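Local coordinates for uncharacterized protein from DUF364 family (Desulfitobacterium hafniense, PDB 3L5O) that is of unknown function but combines enolase-like and Rossmann-like folds and may take part in heavy-metal chelation, at residues V86-L98 and Y191-P203. Numbering follows the deposited sequence. Where two conformers were deposited one is given.
Sequences VKSWNYVEASIGL and YITCASVVDKTLP. With IMD (imidazole), chain D.
Helix 91-98 and the short, weakly bonded helix 195-199 run 125° apart and approach to 9.0 Å between their axes; the nearest CA atoms are those of Ala94 and Val198. Val198 is a knob in the hole formed by Tyr91, Ala94, Ser95 and Leu98; its CG2 lies 3.7 Å from Leu98 CD2, the two side chains crossing at about a right angle. Val197 CG1 meets Leu98 CD1 and Val86 CG2. Beyond the knob, Asp199 CB sits over one face of the Tyr91 ring, 3.7 Å from its centroid, a CH-pi contact.

At Lys200 the chain leaves helix 195-199 with positive phi, and the side chain, bent at chi2 (70°) and chi3 (73°), passes over a face of Trp89, with CE 4.1 Å from the six-membered ring's centroid. The bends bring NZ to Val86 O and Ser88 O, each at 2.7 Å, and to Val198 O at 2.8 Å. A methionine here would probably leave those three carbonyls without their shared donor and untie the 86-88 backbone from the helix end. Asp199 OD1 accepts from Thr201 N, an Asx turn, and also from Thr201 OG1, beside an imidazole probably from the crystallisation liquor. The joint thus packs helix 91-105, probably enolase-like, against the segment following strand 189-193 of the Rossmann-like sheet, consistent with an interdomain active site.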
loop_
_atom_site.group_PDB
_atom_site.type_symbol
_atom_site.label_atom_id
_atom_site.label_comp_id
_atom_site.label_asym_id
_atom_site.label_seq_id
_atom_site.Cartn_x
_atom_site.Cartn_y
_atom_site.Cartn_z
ATOM N N VAL A 86 -8.367 9.791 1.432
ATOM C CA VAL A 86 -7.703 8.919 0.453
ATOM C C VAL A 86 -8.117 9.256 -0.982
ATOM O O VAL A 86 -7.355 9.037 -1.923
ATOM C CB VAL A 86 -7.938 7.399 0.751
ATOM C CG1 VAL A 86 -9.360 6.959 0.424
ATOM C CG2 VAL A 86 -6.895 6.514 0.010
ATOM N N LYS A 87 -9.305 9.824 -1.135
ATOM C CA LYS A 87 -9.821 10.161 -2.438
ATOM C C LYS A 87 -9.366 11.517 -2.950
ATOM O O LYS A 87 -9.674 11.885 -4.098
ATOM C CB LYS A 87 -11.325 10.105 -2.413
ATOM C CG LYS A 87 -11.959 8.757 -2.061
ATOM C CD LYS A 87 -13.467 8.928 -2.334
ATOM C CE LYS A 87 -14.334 7.738 -2.012
ATOM N NZ LYS A 87 -15.326 8.079 -0.938
ATOM N N SER A 88 -8.568 12.224 -2.154
ATOM C CA SER A 88 -8.133 13.565 -2.526
ATOM C C SER A 88 -7.184 13.563 -3.712
ATOM O O SER A 88 -6.332 12.674 -3.847
ATOM C CB SER A 88 -7.457 14.243 -1.351
ATOM O OG SER A 88 -6.930 15.480 -1.751
ATOM N N TRP A 89 -7.310 14.577 -4.571
ATOM C CA TRP A 89 -6.358 14.745 -5.690
ATOM C C TRP A 89 -5.113 15.491 -5.264
ATOM O O TRP A 89 -4.220 15.706 -6.060
ATOM C CB TRP A 89 -7.041 15.426 -6.870
ATOM C CG TRP A 89 -8.053 14.521 -7.454
ATOM C CD1 TRP A 89 -9.410 14.645 -7.379
ATOM C CD2 TRP A 89 -7.794 13.272 -8.101
ATOM N NE1 TRP A 89 -10.010 13.566 -7.981
ATOM C CE2 TRP A 89 -9.038 12.708 -8.433
ATOM C CE3 TRP A 89 -6.625 12.568 -8.436
ATOM C CZ2 TRP A 89 -9.154 11.494 -9.102
ATOM C CZ3 TRP A 89 -6.740 11.366 -9.102
ATOM C CH2 TRP A 89 -7.998 10.850 -9.443
ATOM N N ASN A 90 -5.076 15.887 -3.994
ATOM C CA ASN A 90 -3.873 16.345 -3.330
ATOM C C ASN A 90 -3.251 15.103 -2.697
ATOM O O ASN A 90 -3.794 14.524 -1.766
ATOM C CB ASN A 90 -4.240 17.408 -2.277
ATOM C CG ASN A 90 -3.037 17.910 -1.511
ATOM O OD1 ASN A 90 -2.191 17.131 -1.057
ATOM N ND2 ASN A 90 -2.944 19.205 -1.378
ATOM N N TYR A 91 -2.104 14.684 -3.219
ATOM C CA TYR A 91 -1.487 13.440 -2.810
ATOM C C TYR A 91 -0.948 13.378 -1.361
ATOM O O TYR A 91 -0.917 12.295 -0.779
ATOM C CB TYR A 91 -0.456 12.994 -3.874
ATOM C CG TYR A 91 -1.068 12.580 -5.256
ATOM C CD1 TYR A 91 -2.441 12.278 -5.412
ATOM C CD2 TYR A 91 -0.245 12.463 -6.390
ATOM C CE1 TYR A 91 -2.978 11.898 -6.668
ATOM C CE2 TYR A 91 -0.768 12.078 -7.642
ATOM C CZ TYR A 91 -2.128 11.795 -7.775
ATOM O OH TYR A 91 -2.619 11.418 -9.016
ATOM N N VAL A 92 -0.569 14.496 -0.758
ATOM C CA VAL A 92 -0.222 14.479 0.679
ATOM C C VAL A 92 -1.473 14.175 1.550
ATOM O O VAL A 92 -1.398 13.453 2.520
ATOM C CB VAL A 92 0.439 15.783 1.134
ATOM C CG1 VAL A 92 0.647 15.788 2.638
ATOM C CG2 VAL A 92 1.758 15.977 0.415
ATOM N N GLU A 93 -2.607 14.759 1.192
ATOM C CA GLU A 93 -3.873 14.498 1.849
ATOM C C GLU A 93 -4.286 13.038 1.641
ATOM O O GLU A 93 -4.708 12.366 2.576
ATOM C CB GLU A 93 -4.919 15.469 1.317
ATOM C CG GLU A 93 -6.313 15.195 1.823
ATOM C CD GLU A 93 -7.304 16.293 1.523
ATOM O OE1 GLU A 93 -6.868 17.402 1.133
ATOM O OE2 GLU A 93 -8.534 16.035 1.710
ATOM N N ALA A 94 -4.141 12.540 0.417
ATOM C CA ALA A 94 -4.489 11.149 0.098
ATOM C C ALA A 94 -3.647 10.168 0.888
ATOM O O ALA A 94 -4.167 9.171 1.356
ATOM C CB ALA A 94 -4.361 10.885 -1.380
ATOM N N SER A 95 -2.383 10.497 1.118
ATOM C CA SER A 95 -1.490 9.628 1.891
ATOM C C SER A 95 -1.973 9.508 3.335
ATOM O O SER A 95 -1.930 8.447 3.903
ATOM C CB SER A 95 -0.020 10.097 1.816
ATOM O OG SER A 95 0.252 11.178 2.698
ATOM N N ILE A 96 -2.475 10.599 3.901
ATOM C CA ILE A 96 -3.106 10.618 5.243
ATOM C C ILE A 96 -4.361 9.745 5.313
ATOM O O ILE A 96 -4.556 9.002 6.276
ATOM C CB ILE A 96 -3.419 12.085 5.608
ATOM C CG1 ILE A 96 -2.090 12.840 5.788
ATOM C CG2 ILE A 96 -4.270 12.202 6.842
ATOM C CD1 ILE A 96 -2.237 14.352 5.960
ATOM N N GLY A 97 -5.204 9.851 4.290
ATOM C CA GLY A 97 -6.355 8.992 4.112
ATOM C C GLY A 97 -6.000 7.529 4.093
ATOM O O GLY A 97 -6.694 6.748 4.700
ATOM N N LEU A 98 -4.940 7.142 3.378
ATOM C CA LEU A 98 -4.510 5.746 3.396
ATOM C C LEU A 98 -3.923 5.335 4.757
ATOM O O LEU A 98 -4.154 4.227 5.207
ATOM C CB LEU A 98 -3.510 5.456 2.263
ATOM C CG LEU A 98 -3.010 4.007 2.121
ATOM C CD1 LEU A 98 -4.152 2.992 1.955
ATOM C CD2 LEU A 98 -2.059 3.932 0.936
ATOM N N TYR A 191 2.567 -7.201 -9.959
ATOM C CA TYR A 191 2.728 -6.590 -8.641
ATOM C C TYR A 191 2.612 -5.079 -8.753
ATOM O O TYR A 191 3.255 -4.462 -9.610
ATOM C CB TYR A 191 4.118 -6.922 -8.063
ATOM C CG TYR A 191 4.386 -8.387 -8.045
ATOM C CD1 TYR A 191 4.771 -9.040 -9.223
ATOM C CD2 TYR A 191 4.227 -9.142 -6.884
ATOM C CE1 TYR A 191 4.986 -10.391 -9.255
ATOM C CE2 TYR A 191 4.469 -10.524 -6.901
ATOM C CZ TYR A 191 4.840 -11.138 -8.102
ATOM O OH TYR A 191 5.064 -12.492 -8.195
ATOM N N ILE A 192 1.846 -4.467 -7.859
ATOM C CA ILE A 192 1.602 -3.048 -7.913
ATOM C C ILE A 192 1.881 -2.445 -6.539
ATOM O O ILE A 192 1.320 -2.879 -5.531
ATOM C CB ILE A 192 0.140 -2.739 -8.318
ATOM C CG1 ILE A 192 -0.233 -3.369 -9.665
ATOM C CG2 ILE A 192 -0.101 -1.219 -8.394
ATOM C CD1 ILE A 192 -1.753 -3.446 -9.880
ATOM N N THR A 193 2.717 -1.423 -6.519
ATOM C CA THR A 193 2.908 -0.632 -5.337
ATOM C C THR A 193 1.616 -0.037 -4.741
ATOM O O THR A 193 0.708 0.429 -5.445
ATOM C CB THR A 193 3.889 0.501 -5.600
ATOM O OG1 THR A 193 3.983 1.309 -4.424
ATOM C CG2 THR A 193 3.375 1.484 -6.736
ATOM N N CYS A 194 1.567 -0.027 -3.419
ATOM C CA CYS A 194 0.402 0.494 -2.694
ATOM C C CYS A 194 0.324 2.024 -2.896
ATOM O O CYS A 194 -0.720 2.617 -2.643
ATOM C CB CYS A 194 0.510 0.132 -1.214
ATOM S SG CYS A 194 1.983 0.828 -0.410
ATOM N N ALA A 195 1.409 2.652 -3.387
ATOM C CA ALA A 195 1.363 4.073 -3.802
ATOM C C ALA A 195 0.279 4.327 -4.842
ATOM O O ALA A 195 -0.154 5.459 -5.001
ATOM C CB ALA A 195 2.714 4.555 -4.342
ATOM N N SER A 196 -0.129 3.287 -5.574
ATOM C CA SER A 196 -1.175 3.410 -6.569
ATOM C C SER A 196 -2.550 3.718 -5.970
ATOM O O SER A 196 -3.406 4.257 -6.648
ATOM C CB SER A 196 -1.268 2.152 -7.417
ATOM O OG SER A 196 -1.577 1.034 -6.600
ATOM N N VAL A 197 -2.763 3.369 -4.713
ATOM C CA VAL A 197 -3.979 3.751 -4.003
ATOM C C VAL A 197 -4.005 5.250 -3.869
ATOM O O VAL A 197 -5.025 5.907 -4.169
ATOM C CB VAL A 197 -4.031 3.107 -2.569
ATOM C CG1 VAL A 197 -5.259 3.584 -1.779
ATOM C CG2 VAL A 197 -4.018 1.624 -2.691
ATOM N N VAL A 198 -2.880 5.798 -3.426
ATOM C CA VAL A 198 -2.778 7.229 -3.177
ATOM C C VAL A 198 -2.932 8.054 -4.453
ATOM O O VAL A 198 -3.624 9.072 -4.478
ATOM C CB VAL A 198 -1.426 7.573 -2.522
ATOM C CG1 VAL A 198 -1.242 9.084 -2.437
ATOM C CG2 VAL A 198 -1.298 6.927 -1.120
ATOM N N ASP A 199 -2.302 7.640 -5.542
ATOM C CA ASP A 199 -2.409 8.481 -6.730
ATOM C C ASP A 199 -3.590 8.134 -7.667
ATOM O O ASP A 199 -3.805 8.808 -8.668
ATOM C CB ASP A 199 -1.054 8.615 -7.449
ATOM C CG ASP A 199 -0.524 7.346 -7.890
ATOM O OD1 ASP A 199 -1.366 6.436 -8.098
ATOM O OD2 ASP A 199 0.710 7.161 -8.079
ATOM N N LYS A 200 -4.387 7.141 -7.287
ATOM C CA LYS A 200 -5.616 6.773 -8.016
ATOM C C LYS A 200 -5.361 6.127 -9.376
ATOM O O LYS A 200 -6.242 6.066 -10.224
ATOM C CB LYS A 200 -6.597 7.949 -8.123
ATOM C CG LYS A 200 -7.711 7.982 -7.033
ATOM C CD LYS A 200 -7.225 8.307 -5.634
ATOM C CE LYS A 200 -6.854 9.795 -5.496
ATOM N NZ LYS A 200 -6.201 9.995 -4.149
ATOM N N THR A 201 -4.166 5.582 -9.561
ATOM C CA THR A 201 -3.867 4.768 -10.758
ATOM C C THR A 201 -4.375 3.348 -10.597
ATOM O O THR A 201 -4.537 2.627 -11.592
ATOM C CB THR A 201 -2.349 4.744 -11.057
ATOM O OG1 THR A 201 -1.606 4.369 -9.884
ATOM C CG2 THR A 201 -1.879 6.130 -11.446
ATOM N N LEU A 202 -4.632 2.944 -9.354
ATOM C CA LEU A 202 -4.915 1.544 -9.060
ATOM C C LEU A 202 -6.096 0.969 -9.858
ATOM O O LEU A 202 -5.958 -0.092 -10.414
ATOM C CB LEU A 202 -5.115 1.304 -7.552
ATOM C CG LEU A 202 -5.369 -0.146 -7.121
ATOM C CD1 LEU A 202 -4.204 -1.051 -7.449
ATOM C CD2 LEU A 202 -5.636 -0.212 -5.612
ATOM N N PRO A 203 -7.261 1.614 -9.894
ATOM C CA PRO A 203 -8.398 0.973 -10.580
ATOM C C PRO A 203 -8.074 0.652 -12.046
ATOM O O PRO A 203 -8.384 -0.450 -12.485
ATOM C CB PRO A 203 -9.528 1.982 -10.420
ATOM C CG PRO A 203 -9.137 2.828 -9.207
ATOM C CD PRO A 203 -7.640 2.901 -9.244
HETATM N N1 IMD D . 3.441 4.159 -9.032
HETATM C C2 IMD D . 2.442 4.310 -8.126
HETATM N N3 IMD D . 1.315 4.615 -8.787
HETATM C C4 IMD D . 1.583 4.665 -10.103
HETATM C C5 IMD D . 2.934 4.381 -10.260
#